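Local coordinates for biogenic amine-binding protein (Rhodnius prolixus, PDB 4GE1) that binds tryptamine in the pocket of a salivary lipocalin barrel and probably sequesters biogenic amines such as serotonin and norepinephrine, at residues V94-E105 / K186-Y195. Numbering follows the deposited sequence.
Sequences VIVEKDGRKIDE and KLLKQSFPNY
Tyr195 lies against the hairpin with one face of its ring covered by Val94, whose CG2 stands 3.7 Å from the ring centroid and 12° off the normal, a CH-pi contact. CG2 lies anti to the carbonyl carbon of Val94 (chi1 -170° for CG1), which directs this branch at the ring. Tyr195 OH donates to Glu105 OE2 at 2.8 Å, reaching that oxygen from above the carboxylate plane, while Lys102 CG passes the same hydroxyl. At the turn, a second polar grip forms: Gln190 NE2 gives a 2.8 Å bond to Asp99 O, with the acceptor almost in the amide plane but the donor raised out of the carbonyl plane. Leu187 CD2 packs on Gly100 CA at 3.7 Å, and Phe192 turns the edge of its ring to Gly100 O, CE1 lying 3.4 Å away.

Behind this surface, the type I turn from Glu97 to Gly100 is braced by an Asx turn, Asp99 OD1 accepting from Arg101 N, and by the salt bridge from Arg101 NE to Asp99 OD2. The contact thus lays the end of helix 181-189 and the following tail along the hairpin formed by strands 88-96 and 102-115 of the lipocalin barrel, while Leu187 also touches Val59 of strand 55-64, Phe192 reaches Lys57 of that strand and Ile74 of strand 69-78, and Phe76 of the latter meets the Tyr195 ring.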
loop_
_atom_site.group_PDB
_atom_site.type_symbol
_atom_site.label_atom_id
_atom_site.label_comp_id
_atom_site.label_asym_id
_atom_site.label_seq_id
_atom_site.Cartn_x
_atom_site.Cartn_y
_atom_site.Cartn_z
ATOM N N VAL A 94 8.301 -8.180 2.768
ATOM C CA VAL A 94 8.527 -9.214 3.759
ATOM C C VAL A 94 7.408 -9.205 4.791
ATOM O O VAL A 94 7.139 -8.179 5.422
ATOM C CB VAL A 94 9.881 -9.001 4.465
ATOM C CG1 VAL A 94 10.238 -10.208 5.322
ATOM C CG2 VAL A 94 10.971 -8.737 3.437
ATOM N N ILE A 95 6.739 -10.343 4.941
ATOM C CA ILE A 95 5.718 -10.495 5.968
ATOM C C ILE A 95 6.462 -10.815 7.253
ATOM O O ILE A 95 7.247 -11.764 7.291
ATOM C CB ILE A 95 4.754 -11.653 5.641
ATOM C CG1 ILE A 95 4.222 -11.537 4.210
ATOM C CG2 ILE A 95 3.622 -11.726 6.653
ATOM C CD1 ILE A 95 3.469 -10.261 3.937
ATOM N N VAL A 96 6.229 -10.027 8.299
ATOM C CA VAL A 96 6.982 -10.186 9.538
ATOM C C VAL A 96 6.118 -10.241 10.800
ATOM O O VAL A 96 4.984 -9.764 10.827
ATOM C CB VAL A 96 7.992 -9.042 9.711
ATOM C CG1 VAL A 96 8.914 -8.971 8.503
ATOM C CG2 VAL A 96 7.262 -7.730 9.898
ATOM N N GLU A 97 6.681 -10.842 11.843
ATOM C CA GLU A 97 6.125 -10.766 13.186
ATOM C C GLU A 97 6.267 -9.346 13.722
ATOM O O GLU A 97 6.999 -8.523 13.159
ATOM C CB GLU A 97 6.874 -11.712 14.124
ATOM C CG GLU A 97 6.870 -13.174 13.702
ATOM C CD GLU A 97 5.533 -13.839 13.939
ATOM O OE1 GLU A 97 4.607 -13.159 14.435
ATOM O OE2 GLU A 97 5.406 -15.044 13.635
ATOM N N LYS A 98 5.580 -9.075 14.826
ATOM C CA LYS A 98 5.615 -7.766 15.462
ATOM C C LYS A 98 7.045 -7.309 15.722
ATOM O O LYS A 98 7.342 -6.120 15.623
ATOM C CB LYS A 98 4.833 -7.808 16.778
ATOM C CG LYS A 98 4.620 -6.454 17.429
ATOM C CD LYS A 98 3.450 -6.496 18.405
ATOM C CE LYS A 98 3.908 -6.257 19.833
ATOM N NZ LYS A 98 2.749 -6.144 20.761
ATOM N N ASP A 99 7.924 -8.255 16.049
ATOM C CA ASP A 99 9.310 -7.935 16.371
ATOM C C ASP A 99 10.237 -7.909 15.149
ATOM O O ASP A 99 11.457 -7.734 15.284
ATOM C CB ASP A 99 9.861 -8.905 17.425
ATOM C CG ASP A 99 10.160 -10.278 16.855
ATOM O OD1 ASP A 99 9.509 -10.665 15.865
ATOM O OD2 ASP A 99 11.043 -10.973 17.400
ATOM N N GLY A 100 9.661 -8.092 13.963
ATOM C CA GLY A 100 10.420 -8.023 12.725
ATOM C C GLY A 100 10.905 -9.352 12.164
ATOM O O GLY A 100 11.411 -9.397 11.041
ATOM N N ARG A 101 10.767 -10.430 12.933
ATOM C CA ARG A 101 11.134 -11.759 12.447
ATOM C C ARG A 101 10.406 -12.097 11.135
ATOM O O ARG A 101 9.197 -11.925 11.020
ATOM C CB ARG A 101 10.825 -12.826 13.500
ATOM C CG ARG A 101 12.016 -13.274 14.335
ATOM C CD ARG A 101 11.545 -14.103 15.518
ATOM N NE ARG A 101 10.528 -13.384 16.287
ATOM C CZ ARG A 101 9.423 -13.938 16.777
ATOM N NH1 ARG A 101 9.182 -15.230 16.590
ATOM N NH2 ARG A 101 8.557 -13.198 17.459
ATOM N N LYS A 102 11.149 -12.580 10.150
ATOM C CA LYS A 102 10.563 -12.894 8.851
ATOM C C LYS A 102 9.657 -14.131 8.903
ATOM O O LYS A 102 10.065 -15.197 9.369
ATOM C CB LYS A 102 11.661 -13.082 7.797
ATOM C CG LYS A 102 11.189 -13.751 6.508
ATOM C CD LYS A 102 11.869 -15.093 6.325
ATOM C CE LYS A 102 11.210 -15.922 5.223
ATOM N NZ LYS A 102 11.615 -17.357 5.309
ATOM N N ILE A 103 8.425 -13.966 8.432
ATOM C CA ILE A 103 7.514 -15.084 8.216
ATOM C C ILE A 103 7.610 -15.588 6.767
ATOM O O ILE A 103 7.733 -16.792 6.524
ATOM C CB ILE A 103 6.058 -14.675 8.516
ATOM C CG1 ILE A 103 5.873 -14.431 10.016
ATOM C CG2 ILE A 103 5.085 -15.742 8.034
ATOM C CD1 ILE A 103 4.463 -14.046 10.407
ATOM N N ASP A 104 7.561 -14.651 5.817
ATOM C CA ASP A 104 7.604 -14.958 4.384
ATOM C C ASP A 104 8.006 -13.699 3.622
ATOM O O ASP A 104 7.987 -12.591 4.185
ATOM C CB ASP A 104 6.229 -15.437 3.899
ATOM C CG ASP A 104 6.283 -16.130 2.537
ATOM O OD1 ASP A 104 7.349 -16.119 1.882
ATOM O OD2 ASP A 104 5.246 -16.690 2.119
ATOM N N GLU A 105 8.371 -13.873 2.350
ATOM C CA GLU A 105 8.792 -12.759 1.498
ATOM C C GLU A 105 8.328 -12.951 0.041
ATOM O O GLU A 105 8.109 -14.085 -0.429
ATOM C CB GLU A 105 10.320 -12.584 1.551
ATOM C CG GLU A 105 11.125 -13.833 1.147
ATOM C CD GLU A 105 12.632 -13.702 1.414
ATOM O OE1 GLU A 105 13.385 -13.346 0.480
ATOM O OE2 GLU A 105 13.070 -13.990 2.551
ATOM N N LYS A 186 8.567 1.616 15.441
ATOM C CA LYS A 186 9.653 0.730 15.827
ATOM C C LYS A 186 10.266 -0.041 14.648
ATOM O O LYS A 186 11.489 -0.098 14.502
ATOM C CB LYS A 186 9.157 -0.243 16.895
ATOM C CG LYS A 186 10.237 -1.064 17.560
ATOM C CD LYS A 186 9.618 -2.019 18.568
ATOM C CE LYS A 186 8.713 -3.026 17.868
ATOM N NZ LYS A 186 9.485 -3.933 16.984
ATOM N N LEU A 187 9.428 -0.649 13.812
ATOM C CA LEU A 187 9.957 -1.437 12.702
ATOM C C LEU A 187 10.628 -0.545 11.656
ATOM O O LEU A 187 11.617 -0.933 11.029
ATOM C CB LEU A 187 8.868 -2.324 12.076
ATOM C CG LEU A 187 8.436 -3.527 12.926
ATOM C CD1 LEU A 187 7.367 -4.340 12.237
ATOM C CD2 LEU A 187 9.634 -4.402 13.253
ATOM N N LEU A 188 10.104 0.662 11.487
ATOM C CA LEU A 188 10.678 1.593 10.532
ATOM C C LEU A 188 12.128 1.923 10.892
ATOM O O LEU A 188 12.978 2.079 10.009
ATOM C CB LEU A 188 9.848 2.874 10.463
ATOM C CG LEU A 188 10.235 3.852 9.353
ATOM C CD1 LEU A 188 9.559 3.470 8.044
ATOM C CD2 LEU A 188 9.865 5.273 9.748
ATOM N N LYS A 189 12.409 2.023 12.186
ATOM C CA LYS A 189 13.752 2.380 12.635
ATOM C C LYS A 189 14.660 1.152 12.808
ATOM O O LYS A 189 15.882 1.259 12.748
ATOM C CB LYS A 189 13.691 3.218 13.917
ATOM C CG LYS A 189 15.031 3.810 14.326
ATOM C CD LYS A 189 14.865 5.137 15.052
ATOM C CE LYS A 189 14.034 4.987 16.318
ATOM N NZ LYS A 189 13.941 6.270 17.072
ATOM N N GLN A 190 14.045 -0.012 12.996
ATOM C CA GLN A 190 14.764 -1.276 13.163
ATOM C C GLN A 190 15.632 -1.642 11.958
ATOM O O GLN A 190 15.251 -1.402 10.810
ATOM C CB GLN A 190 13.756 -2.398 13.410
ATOM C CG GLN A 190 14.370 -3.736 13.777
ATOM C CD GLN A 190 13.438 -4.556 14.646
ATOM O OE1 GLN A 190 12.866 -4.041 15.609
ATOM N NE2 GLN A 190 13.264 -5.830 14.301
ATOM N N SER A 191 16.792 -2.244 12.220
ATOM C CA SER A 191 17.679 -2.672 11.141
ATOM C C SER A 191 17.285 -4.037 10.571
ATOM O O SER A 191 16.957 -4.952 11.320
ATOM C CB SER A 191 19.139 -2.713 11.606
ATOM O OG SER A 191 19.979 -3.154 10.549
ATOM N N PHE A 192 17.322 -4.165 9.248
ATOM C CA PHE A 192 17.083 -5.445 8.580
ATOM C C PHE A 192 18.186 -5.701 7.566
ATOM O O PHE A 192 17.992 -5.489 6.370
ATOM C CB PHE A 192 15.730 -5.443 7.854
ATOM C CG PHE A 192 14.546 -5.352 8.769
ATOM C CD1 PHE A 192 13.895 -6.497 9.195
ATOM C CD2 PHE A 192 14.070 -4.119 9.190
ATOM C CE1 PHE A 192 12.796 -6.415 10.033
ATOM C CE2 PHE A 192 12.972 -4.033 10.031
ATOM C CZ PHE A 192 12.341 -5.181 10.455
ATOM N N PRO A 193 19.354 -6.156 8.038
ATOM C CA PRO A 193 20.513 -6.283 7.146
ATOM C C PRO A 193 20.300 -7.242 5.973
ATOM O O PRO A 193 21.028 -7.152 4.986
ATOM C CB PRO A 193 21.623 -6.805 8.071
ATOM C CG PRO A 193 20.922 -7.344 9.275
ATOM C CD PRO A 193 19.671 -6.539 9.424
ATOM N N ASN A 194 19.328 -8.140 6.075
ATOM C CA ASN A 194 19.111 -9.132 5.024
ATOM C C ASN A 194 18.318 -8.605 3.832
ATOM O O ASN A 194 18.249 -9.259 2.790
ATOM C CB ASN A 194 18.438 -10.381 5.593
ATOM C CG ASN A 194 19.375 -11.206 6.445
ATOM O OD1 ASN A 194 20.596 -11.043 6.385
ATOM N ND2 ASN A 194 18.811 -12.106 7.242
ATOM N N TYR A 195 17.721 -7.429 3.991
ATOM C CA TYR A 195 16.885 -6.834 2.947
ATOM C C TYR A 195 17.342 -5.412 2.646
ATOM O O TYR A 195 17.030 -4.855 1.593
ATOM C CB TYR A 195 15.405 -6.857 3.361
ATOM C CG TYR A 195 14.927 -8.255 3.681
ATOM C CD1 TYR A 195 14.589 -9.146 2.664
ATOM C CD2 TYR A 195 14.841 -8.697 4.996
ATOM C CE1 TYR A 195 14.171 -10.434 2.948
ATOM C CE2 TYR A 195 14.422 -9.985 5.293
ATOM C CZ TYR A 195 14.088 -10.849 4.266
ATOM O OH TYR A 195 13.671 -12.129 4.557
#